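Local coordinates for protein aspartate aminotransferase, cytoplasmic (PDB 6JPK) that catalyses the pyridoxal 5'-phosphate-dependent, reversible transfer of an amino group from L-aspartate to 2-oxoglutarate, giving oxaloacetate and L-glutamate, as a homodimer, at residues Ile174-Cys188 against Ser208-Tyr222. The protein carries 1 engineered substitution. Residues are numbered along the deposited sequence; the frame is centred on the assembly and turned at random.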
ATOM      1  N   ILE A 174     -22.444 -21.355 -12.774  1.00 10.74           N
ATOM      2  CA  ILE A 174     -22.003 -21.988 -11.532  1.00 11.74           C
ATOM      3  C   ILE A 174     -22.060 -23.506 -11.656  1.00 14.76           C
ATOM      4  O   ILE A 174     -21.120 -24.209 -11.274  1.00 13.43           O
ATOM      5  CB  ILE A 174     -22.838 -21.492 -10.338  1.00 11.00           C
ATOM      6  CG1 ILE A 174     -22.530 -20.018 -10.048  1.00 10.37           C
ATOM      7  CG2 ILE A 174     -22.567 -22.380  -9.102  1.00  9.96           C
ATOM      8  CD1 ILE A 174     -23.487 -19.362  -9.067  1.00  9.21           C
ATOM      9  N   LYS A 175     -23.147 -24.036 -12.216  1.00 10.79           N
ATOM     10  CA  LYS A 175     -23.292 -25.485 -12.271  1.00 17.04           C
ATOM     11  C   LYS A 175     -22.317 -26.127 -13.254  1.00 17.14           C
ATOM     12  O   LYS A 175     -21.875 -27.256 -13.023  1.00 16.24           O
ATOM     13  CB  LYS A 175     -24.726 -25.861 -12.636  1.00 16.13           C
ATOM     14  CG  LYS A 175     -25.767 -25.406 -11.632  1.00 17.10           C
ATOM     15  CD  LYS A 175     -27.164 -25.621 -12.216  1.00 23.52           C
ATOM     16  CE  LYS A 175     -28.241 -25.473 -11.156  1.00 28.86           C
ATOM     17  NZ  LYS A 175     -29.591 -25.307 -11.757  1.00 30.12           N
ATOM     18  N   SER A 176     -21.959 -25.441 -14.340  1.00 14.24           N
ATOM     19  CA  SER A 176     -21.116 -26.064 -15.358  1.00 14.25           C
ATOM     20  C   SER A 176     -19.628 -25.811 -15.147  1.00 11.48           C
ATOM     21  O   SER A 176     -18.809 -26.487 -15.768  1.00 13.64           O
ATOM     22  CB  SER A 176     -21.524 -25.574 -16.757  1.00 14.79           C
ATOM     23  OG  SER A 176     -21.322 -24.174 -16.856  1.00 22.04           O
ATOM     24  N   ALA A 177     -19.258 -24.850 -14.307  1.00 11.01           N
ATOM     25  CA  ALA A 177     -17.852 -24.585 -14.062  1.00 10.82           C
ATOM     26  C   ALA A 177     -17.213 -25.789 -13.375  1.00 12.69           C
ATOM     27  O   ALA A 177     -17.873 -26.487 -12.601  1.00 12.94           O
ATOM     28  CB  ALA A 177     -17.672 -23.331 -13.198  1.00 10.28           C
ATOM     29  N   PRO A 178     -15.943 -26.069 -13.670  1.00 11.85           N
ATOM     30  CA  PRO A 178     -15.253 -27.184 -13.008  1.00 11.57           C
ATOM     31  C   PRO A 178     -15.353 -27.072 -11.494  1.00 12.73           C
ATOM     32  O   PRO A 178     -15.298 -25.976 -10.930  1.00 10.89           O
ATOM     33  CB  PRO A 178     -13.805 -27.033 -13.485  1.00 11.56           C
ATOM     34  CG  PRO A 178     -13.929 -26.333 -14.833  1.00 11.48           C
ATOM     35  CD  PRO A 178     -15.086 -25.379 -14.653  1.00 11.10           C
ATOM     36  N   GLU A 179     -15.527 -28.219 -10.838  1.00 11.74           N
ATOM     37  CA  GLU A 179     -15.612 -28.237  -9.383  1.00 11.62           C
ATOM     38  C   GLU A 179     -14.406 -27.537  -8.771  1.00 11.28           C
ATOM     39  O   GLU A 179     -13.278 -27.666  -9.255  1.00 11.37           O
ATOM     40  CB  GLU A 179     -15.699 -29.680  -8.870  1.00 12.17           C
ATOM     41  CG  GLU A 179     -17.038 -30.351  -9.142  1.00 29.41           C
ATOM     42  CD  GLU A 179     -17.247 -31.617  -8.306  1.00 34.35           C
ATOM     43  OE1 GLU A 179     -18.406 -31.876  -7.905  1.00 36.93           O
ATOM     44  OE2 GLU A 179     -16.258 -32.341  -8.044  1.00 32.50           O
ATOM     45  N   GLY A 180     -14.652 -26.777  -7.708  1.00 13.70           N
ATOM     46  CA  GLY A 180     -13.569 -26.093  -7.035  1.00 10.63           C
ATOM     47  C   GLY A 180     -13.049 -24.877  -7.756  1.00 10.23           C
ATOM     48  O   GLY A 180     -11.932 -24.433  -7.465  1.00 10.07           O
ATOM     49  N   SER A 181     -13.818 -24.320  -8.692  1.00 10.10           N
ATOM     50  CA  SER A 181     -13.466 -23.023  -9.251  1.00  9.71           C
ATOM     51  C   SER A 181     -13.639 -21.933  -8.191  1.00  9.82           C
ATOM     52  O   SER A 181     -14.315 -22.114  -7.180  1.00  9.30           O
ATOM     53  CB  SER A 181     -14.328 -22.700 -10.476  1.00  9.71           C
ATOM     54  OG  SER A 181     -14.148 -23.665 -11.498  1.00 10.12           O
ATOM     55  N   ILE A 182     -13.001 -20.797  -8.430  1.00  8.97           N
ATOM     56  CA  ILE A 182     -13.056 -19.656  -7.526  1.00  8.59           C
ATOM     57  C   ILE A 182     -14.105 -18.691  -8.048  1.00  8.78           C
ATOM     58  O   ILE A 182     -14.084 -18.334  -9.234  1.00  8.36           O
ATOM     59  CB  ILE A 182     -11.690 -18.965  -7.432  1.00  8.40           C
ATOM     60  CG1 ILE A 182     -10.606 -19.978  -7.067  1.00  8.68           C
ATOM     61  CG2 ILE A 182     -11.753 -17.785  -6.469  1.00  8.06           C
ATOM     62  CD1 ILE A 182      -9.258 -19.650  -7.689  1.00  8.65           C
ATOM     63  N   PHE A 183     -15.022 -18.262  -7.179  1.00  8.25           N
ATOM     64  CA  PHE A 183     -16.077 -17.337  -7.577  1.00  8.08           C
ATOM     65  C   PHE A 183     -15.951 -16.062  -6.761  1.00 14.86           C
ATOM     66  O   PHE A 183     -15.962 -16.104  -5.520  1.00  7.73           O
ATOM     67  CB  PHE A 183     -17.470 -17.957  -7.431  1.00  8.28           C
ATOM     68  CG  PHE A 183     -17.925 -18.682  -8.667  1.00  9.40           C
ATOM     69  CD1 PHE A 183     -17.453 -19.958  -8.951  1.00  8.88           C
ATOM     70  CD2 PHE A 183     -18.792 -18.080  -9.562  1.00  9.37           C
ATOM     71  CE1 PHE A 183     -17.834 -20.621 -10.100  1.00  9.16           C
ATOM     72  CE2 PHE A 183     -19.190 -18.741 -10.720  1.00  8.79           C
ATOM     73  CZ  PHE A 183     -18.709 -20.017 -10.989  1.00  9.12           C
ATOM     74  N   LEU A 184     -15.825 -14.937  -7.467  1.00  7.54           N
ATOM     75  CA  LEU A 184     -15.688 -13.613  -6.869  1.00 12.79           C
ATOM     76  C   LEU A 184     -17.074 -12.979  -6.864  1.00 11.31           C
ATOM     77  O   LEU A 184     -17.610 -12.636  -7.924  1.00 11.15           O
ATOM     78  CB  LEU A 184     -14.693 -12.770  -7.665  1.00 17.32           C
ATOM     79  CG  LEU A 184     -13.733 -11.833  -6.936  1.00 27.66           C
ATOM     80  CD1 LEU A 184     -13.135 -10.827  -7.923  1.00 29.10           C
ATOM     81  CD2 LEU A 184     -14.386 -11.125  -5.751  1.00 24.26           C
ATOM     82  N   LEU A 185     -17.657 -12.839  -5.679  1.00  9.35           N
ATOM     83  CA  LEU A 185     -19.033 -12.389  -5.511  1.00  7.22           C
ATOM     84  C   LEU A 185     -19.065 -10.993  -4.909  1.00 10.48           C
ATOM     85  O   LEU A 185     -18.277 -10.677  -4.011  1.00 10.14           O
ATOM     86  CB  LEU A 185     -19.802 -13.348  -4.600  1.00  7.43           C
ATOM     87  CG  LEU A 185     -19.779 -14.820  -5.036  1.00 12.63           C
ATOM     88  CD1 LEU A 185     -20.478 -15.703  -4.010  1.00  8.83           C
ATOM     89  CD2 LEU A 185     -20.413 -14.991  -6.429  1.00 12.53           C
ATOM     90  N   HIS A 186     -19.984 -10.160  -5.400  1.00  9.77           N
ATOM     91  CA  HIS A 186     -20.225  -8.835  -4.838  1.00  7.43           C
ATOM     92  C   HIS A 186     -21.247  -8.980  -3.715  1.00  8.50           C
ATOM     93  O   HIS A 186     -22.365  -9.448  -3.957  1.00 11.08           O
ATOM     94  CB  HIS A 186     -20.753  -7.869  -5.902  1.00  9.93           C
ATOM     95  CG  HIS A 186     -19.841  -7.670  -7.078  1.00 11.72           C
ATOM     96  ND1 HIS A 186     -19.397  -6.423  -7.470  1.00 13.06           N
ATOM     97  CD2 HIS A 186     -19.316  -8.552  -7.966  1.00 11.71           C
ATOM     98  CE1 HIS A 186     -18.622  -6.550  -8.536  1.00 12.39           C
ATOM     99  NE2 HIS A 186     -18.553  -7.832  -8.854  1.00  9.34           N
ATOM    100  N   ALA A 187     -20.881  -8.567  -2.498  1.00 10.00           N
ATOM    101  CA  ALA A 187     -21.765  -8.779  -1.349  1.00 13.46           C
ATOM    102  C   ALA A 187     -23.038  -7.947  -1.448  1.00 15.61           C
ATOM    103  O   ALA A 187     -24.111  -8.412  -1.054  1.00 13.65           O
ATOM    104  CB  ALA A 187     -21.038  -8.454  -0.051  1.00 12.64           C
ATOM    105  N   CYS A 188     -22.934  -6.700  -1.920  1.00 13.85           N
ATOM    106  CA  CYS A 188     -24.097  -5.845  -2.169  1.00 16.11           C
ATOM    107  C   CYS A 188     -23.664  -4.668  -3.030  1.00 14.21           C
ATOM    108  O   CYS A 188     -22.472  -4.366  -3.142  1.00 15.08           O
ATOM    109  CB  CYS A 188     -24.738  -5.335  -0.875  1.00 19.20           C
ATOM    110  SG  CYS A 188     -23.709  -4.183   0.067  1.00 23.97           S
ATOM    111  N   SER A 208     -25.930 -23.939  -5.309  1.00 10.68           N
ATOM    112  CA  SER A 208     -25.180 -24.467  -6.444  1.00 11.33           C
ATOM    113  C   SER A 208     -23.674 -24.299  -6.251  1.00 11.90           C
ATOM    114  O   SER A 208     -22.897 -25.169  -6.663  1.00 10.76           O
ATOM    115  CB  SER A 208     -25.645 -23.798  -7.732  1.00 15.21           C
ATOM    116  OG  SER A 208     -26.961 -24.213  -8.060  1.00 18.61           O
ATOM    117  N   LEU A 209     -23.242 -23.188  -5.628  1.00 10.12           N
ATOM    118  CA  LEU A 209     -21.823 -23.026  -5.314  1.00  9.93           C
ATOM    119  C   LEU A 209     -21.318 -24.153  -4.417  1.00 10.53           C
ATOM    120  O   LEU A 209     -20.217 -24.672  -4.625  1.00 10.31           O
ATOM    121  CB  LEU A 209     -21.568 -21.669  -4.643  1.00  9.49           C
ATOM    122  CG  LEU A 209     -21.640 -20.385  -5.477  1.00  9.15           C
ATOM    123  CD1 LEU A 209     -21.779 -19.170  -4.551  1.00  8.83           C
ATOM    124  CD2 LEU A 209     -20.405 -20.230  -6.357  1.00  9.02           C
ATOM    125  N   LEU A 210     -22.102 -24.538  -3.404  1.00 10.41           N
ATOM    126  CA  LEU A 210     -21.679 -25.629  -2.526  1.00 16.07           C
ATOM    127  C   LEU A 210     -21.750 -26.979  -3.233  1.00 13.12           C
ATOM    128  O   LEU A 210     -20.884 -27.833  -3.026  1.00 11.48           O
ATOM    129  CB  LEU A 210     -22.533 -25.662  -1.262  1.00 20.89           C
ATOM    130  CG  LEU A 210     -22.648 -24.322  -0.540  1.00 28.38           C
ATOM    131  CD1 LEU A 210     -23.892 -24.352   0.295  1.00 33.50           C
ATOM    132  CD2 LEU A 210     -21.444 -24.021   0.304  1.00 26.48           C
ATOM    133  N   SER A 211     -22.781 -27.194  -4.056  1.00 11.40           N
ATOM    134  CA  SER A 211     -22.899 -28.456  -4.781  1.00 14.07           C
ATOM    135  C   SER A 211     -21.701 -28.694  -5.698  1.00 14.12           C
ATOM    136  O   SER A 211     -21.300 -29.844  -5.911  1.00 12.90           O
ATOM    137  CB  SER A 211     -24.193 -28.470  -5.590  1.00 16.92           C
ATOM    138  OG  SER A 211     -24.371 -29.722  -6.208  1.00 28.89           O
ATOM    139  N   ARG A 212     -21.118 -27.628  -6.243  1.00 11.47           N
ATOM    140  CA  ARG A 212     -19.940 -27.728  -7.094  1.00 12.15           C
ATOM    141  C   ARG A 212     -18.638 -27.521  -6.332  1.00 14.60           C
ATOM    142  O   ARG A 212     -17.566 -27.541  -6.949  1.00 11.25           O
ATOM    143  CB  ARG A 212     -20.030 -26.719  -8.242  1.00 11.15           C
ATOM    144  CG  ARG A 212     -21.138 -27.018  -9.242  1.00 11.60           C
ATOM    145  CD  ARG A 212     -20.934 -28.379  -9.901  1.00 16.17           C
ATOM    146  NE  ARG A 212     -19.957 -28.309 -10.989  1.00 16.39           N
ATOM    147  CZ  ARG A 212     -19.517 -29.360 -11.675  1.00 17.37           C
ATOM    148  NH1 ARG A 212     -19.945 -30.593 -11.382  1.00 16.91           N
ATOM    149  NH2 ARG A 212     -18.642 -29.185 -12.656  1.00 17.45           N
ATOM    150  N   LYS A 213     -18.707 -27.313  -5.015  1.00 11.15           N
ATOM    151  CA  LYS A 213     -17.521 -27.210  -4.159  1.00 11.03           C
ATOM    152  C   LYS A 213     -16.615 -26.056  -4.586  1.00 10.58           C
ATOM    153  O   LYS A 213     -15.388 -26.149  -4.479  1.00 10.58           O
ATOM    154  CB  LYS A 213     -16.730 -28.527  -4.133  1.00 14.30           C
ATOM    155  CG  LYS A 213     -17.598 -29.772  -3.947  1.00 25.94           C
ATOM    156  CD  LYS A 213     -16.735 -31.030  -3.838  1.00 32.30           C
ATOM    157  CE  LYS A 213     -17.572 -32.291  -3.978  1.00 41.65           C
ATOM    158  NZ  LYS A 213     -18.660 -32.341  -2.960  1.00 46.58           N
ATOM    159  N   HIS A 214     -17.209 -24.971  -5.083  1.00 10.24           N
ATOM    160  CA  HIS A 214     -16.434 -23.808  -5.479  1.00  9.83           C
ATOM    161  C   HIS A 214     -15.902 -23.082  -4.248  1.00  9.57           C
ATOM    162  O   HIS A 214     -16.458 -23.183  -3.155  1.00  9.59           O
ATOM    163  CB  HIS A 214     -17.288 -22.846  -6.315  1.00  9.58           C
ATOM    164  CG  HIS A 214     -17.747 -23.416  -7.624  1.00 10.58           C
ATOM    165  ND1 HIS A 214     -16.937 -24.188  -8.433  1.00 10.11           N
ATOM    166  CD2 HIS A 214     -18.936 -23.314  -8.267  1.00  9.91           C
ATOM    167  CE1 HIS A 214     -17.613 -24.538  -9.514  1.00 10.33           C
ATOM    168  NE2 HIS A 214     -18.825 -24.016  -9.438  1.00 10.21           N
ATOM    169  N   LEU A 215     -14.807 -22.351  -4.441  1.00  9.29           N
ATOM    170  CA  LEU A 215     -14.229 -21.515  -3.393  1.00  9.02           C
ATOM    171  C   LEU A 215     -14.765 -20.088  -3.537  1.00  9.22           C
ATOM    172  O   LEU A 215     -14.700 -19.503  -4.625  1.00  8.48           O
ATOM    173  CB  LEU A 215     -12.698 -21.535  -3.479  1.00  9.00           C
ATOM    174  CG  LEU A 215     -11.975 -20.546  -2.566  1.00 12.92           C
ATOM    175  CD1 LEU A 215     -12.316 -20.844  -1.117  1.00  8.82           C
ATOM    176  CD2 LEU A 215     -10.471 -20.604  -2.785  1.00 13.20           C
ATOM    177  N   VAL A 216     -15.289 -19.528  -2.446  1.00  8.49           N
ATOM    178  CA  VAL A 216     -16.006 -18.252  -2.487  1.00  8.20           C
ATOM    179  C   VAL A 216     -15.127 -17.130  -1.939  1.00  7.91           C
ATOM    180  O   VAL A 216     -14.547 -17.255  -0.847  1.00  7.94           O
ATOM    181  CB  VAL A 216     -17.332 -18.346  -1.712  1.00  8.30           C
ATOM    182  CG1 VAL A 216     -17.940 -16.962  -1.526  1.00 10.11           C
ATOM    183  CG2 VAL A 216     -18.315 -19.265  -2.464  1.00  8.58           C
ATOM    184  N   VAL A 217     -15.034 -16.036  -2.700  1.00  7.66           N
ATOM    185  CA  VAL A 217     -14.414 -14.779  -2.283  1.00 11.38           C
ATOM    186  C   VAL A 217     -15.471 -13.682  -2.410  1.00 11.02           C
ATOM    187  O   VAL A 217     -15.948 -13.406  -3.517  1.00  7.18           O
ATOM    188  CB  VAL A 217     -13.180 -14.425  -3.136  1.00  7.28           C
ATOM    189  CG1 VAL A 217     -12.552 -13.116  -2.653  1.00  7.03           C
ATOM    190  CG2 VAL A 217     -12.174 -15.570  -3.149  1.00  8.89           C
ATOM    191  N   PHE A 218     -15.860 -13.092  -1.283  1.00  7.16           N
ATOM    192  CA  PHE A 218     -16.771 -11.951  -1.278  1.00  8.31           C
ATOM    193  C   PHE A 218     -15.983 -10.652  -1.347  1.00  7.50           C
ATOM    194  O   PHE A 218     -15.014 -10.465  -0.607  1.00  6.76           O
ATOM    195  CB  PHE A 218     -17.637 -11.920  -0.020  1.00  7.13           C
ATOM    196  CG  PHE A 218     -18.763 -12.911  -0.016  1.00  9.19           C
ATOM    197  CD1 PHE A 218     -19.905 -12.678  -0.753  1.00  7.58           C
ATOM    198  CD2 PHE A 218     -18.693 -14.052   0.772  1.00 11.20           C
ATOM    199  CE1 PHE A 218     -20.962 -13.589  -0.731  1.00 10.23           C
ATOM    200  CE2 PHE A 218     -19.742 -14.971   0.803  1.00 12.17           C
ATOM    201  CZ  PHE A 218     -20.877 -14.737   0.048  1.00 10.75           C
ATOM    202  N   ASP A 219     -16.413  -9.753  -2.216  1.00  7.84           N
ATOM    203  CA  ASP A 219     -15.940  -8.373  -2.222  1.00 10.36           C
ATOM    204  C   ASP A 219     -17.034  -7.511  -1.601  1.00 12.28           C
ATOM    205  O   ASP A 219     -18.166  -7.492  -2.099  1.00 12.44           O
ATOM    206  CB  ASP A 219     -15.626  -7.919  -3.648  1.00 20.13           C
ATOM    207  CG  ASP A 219     -14.743  -6.671  -3.688  1.00 34.77           C
ATOM    208  OD1 ASP A 219     -14.952  -5.746  -2.872  1.00 38.69           O
ATOM    209  OD2 ASP A 219     -13.832  -6.616  -4.542  1.00 38.34           O
ATOM    210  N   ILE A 220     -16.731  -6.834  -0.492  1.00  8.03           N
ATOM    211  CA  ILE A 220     -17.718  -5.993   0.185  1.00  7.48           C
ATOM    212  C   ILE A 220     -17.119  -4.591   0.322  1.00  8.50           C
ATOM    213  O   ILE A 220     -16.441  -4.261   1.303  1.00  7.39           O
ATOM    214  CB  ILE A 220     -18.181  -6.573   1.530  1.00  8.86           C
ATOM    215  CG1 ILE A 220     -19.253  -5.682   2.160  1.00 11.34           C
ATOM    216  CG2 ILE A 220     -17.025  -6.851   2.497  1.00 10.80           C
ATOM    217  CD1 ILE A 220     -20.179  -6.439   3.109  1.00 11.27           C
ATOM    218  N   ALA A 221     -17.380  -3.751  -0.670  1.00  7.89           N
ATOM    219  CA  ALA A 221     -16.871  -2.389  -0.704  1.00 10.36           C
ATOM    220  C   ALA A 221     -17.894  -1.343  -0.276  1.00 12.65           C
ATOM    221  O   ALA A 221     -17.524  -0.173  -0.139  1.00 12.34           O
ATOM    222  CB  ALA A 221     -16.375  -2.058  -2.116  1.00 11.94           C
ATOM    223  N   TYR A 222     -19.169  -1.715  -0.067  1.00  7.81           N
ATOM    224  CA  TYR A 222     -20.192  -0.698   0.174  1.00  7.17           C
ATOM    225  C   TYR A 222     -21.081  -1.027   1.371  1.00  8.50           C
ATOM    226  O   TYR A 222     -22.247  -0.630   1.399  1.00 10.58           O
ATOM    227  CB  TYR A 222     -21.052  -0.482  -1.076  1.00 10.18           C
ATOM    228  CG  TYR A 222     -20.225  -0.258  -2.318  1.00  9.23           C
ATOM    229  CD1 TYR A 222     -19.611   0.960  -2.545  1.00 14.41           C
ATOM    230  CD2 TYR A 222     -20.026  -1.281  -3.240  1.00  8.97           C
ATOM    231  CE1 TYR A 222     -18.833   1.171  -3.663  1.00 16.15           C
ATOM    232  CE2 TYR A 222     -19.251  -1.082  -4.372  1.00 13.30           C
ATOM    233  CZ  TYR A 222     -18.652   0.150  -4.572  1.00 16.93           C
ATOM    234  OH  TYR A 222     -17.872   0.371  -5.680  1.00 15.60           O
TER
HETATM  235  O   HOH W   1     -20.899 -31.535  -8.554  1.00 35.42           O
HETATM  236  O   HOH W   2     -20.756  -4.156  -0.915  1.00 11.46           O
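Ser208 and Leu209, in the last turn of helix 199-211, meet Ile174 near the end of helix 167-176: CG2 of Ile174 packs against Ser208 CB at 3.7 Å. Leu209 then divides its methyls, CD2 lying over a face of the Phe183 ring in a CH-pi contact (4.2 Å to the centroid) and CD1 meeting Leu185 CD1 tip to tip. Arg212 bends at chi2 (-61°) and chi3 (-81°), which folds its guanidinium back onto the loop that follows helix 167-176. There NE and NH2 grip one atom side-on, the carbonyl oxygen of Ala177, the shorter bond being NH2 to Ala177 O at 2.8 Å, while Glu179 CG covers one guanidinium face. A water links Arg212 NH1, Glu179 OE1 and Ser211 O. With the guanidinium gone, as in an alanine here, Ala177 O loses two donors and the water its NH1 partner, so the loop leaving helix 167-176 is likely to be held less firmly. Lys213, at positive phi, closes the helix in a Schellman motif. His214 inserts its ring edge-on: NE2 donates to Ile174 O at 2.9 Å, nearly straight (172°) and on a lone pair, and ND1 receives a weak bond from Ser181 N. Phe183 CE1 sits over one face of this imidazole, 3.4 Å from CD2 of His214. From Leu215 to Asp219 the strand runs parallel to 182-186, six backbone bonds alternating from Leu215 N to Ser181 O through Ala187 N to Asp219 O. Tyr222, beside Asn191 and Lys255, brings this beta-alpha-beta unit to the probable substrate and cofactor site. Two side chains from just after helix 199-211 thus satisfy carbonyls at the end of helix 167-176, and apolar packing joins the regular ladder beyond.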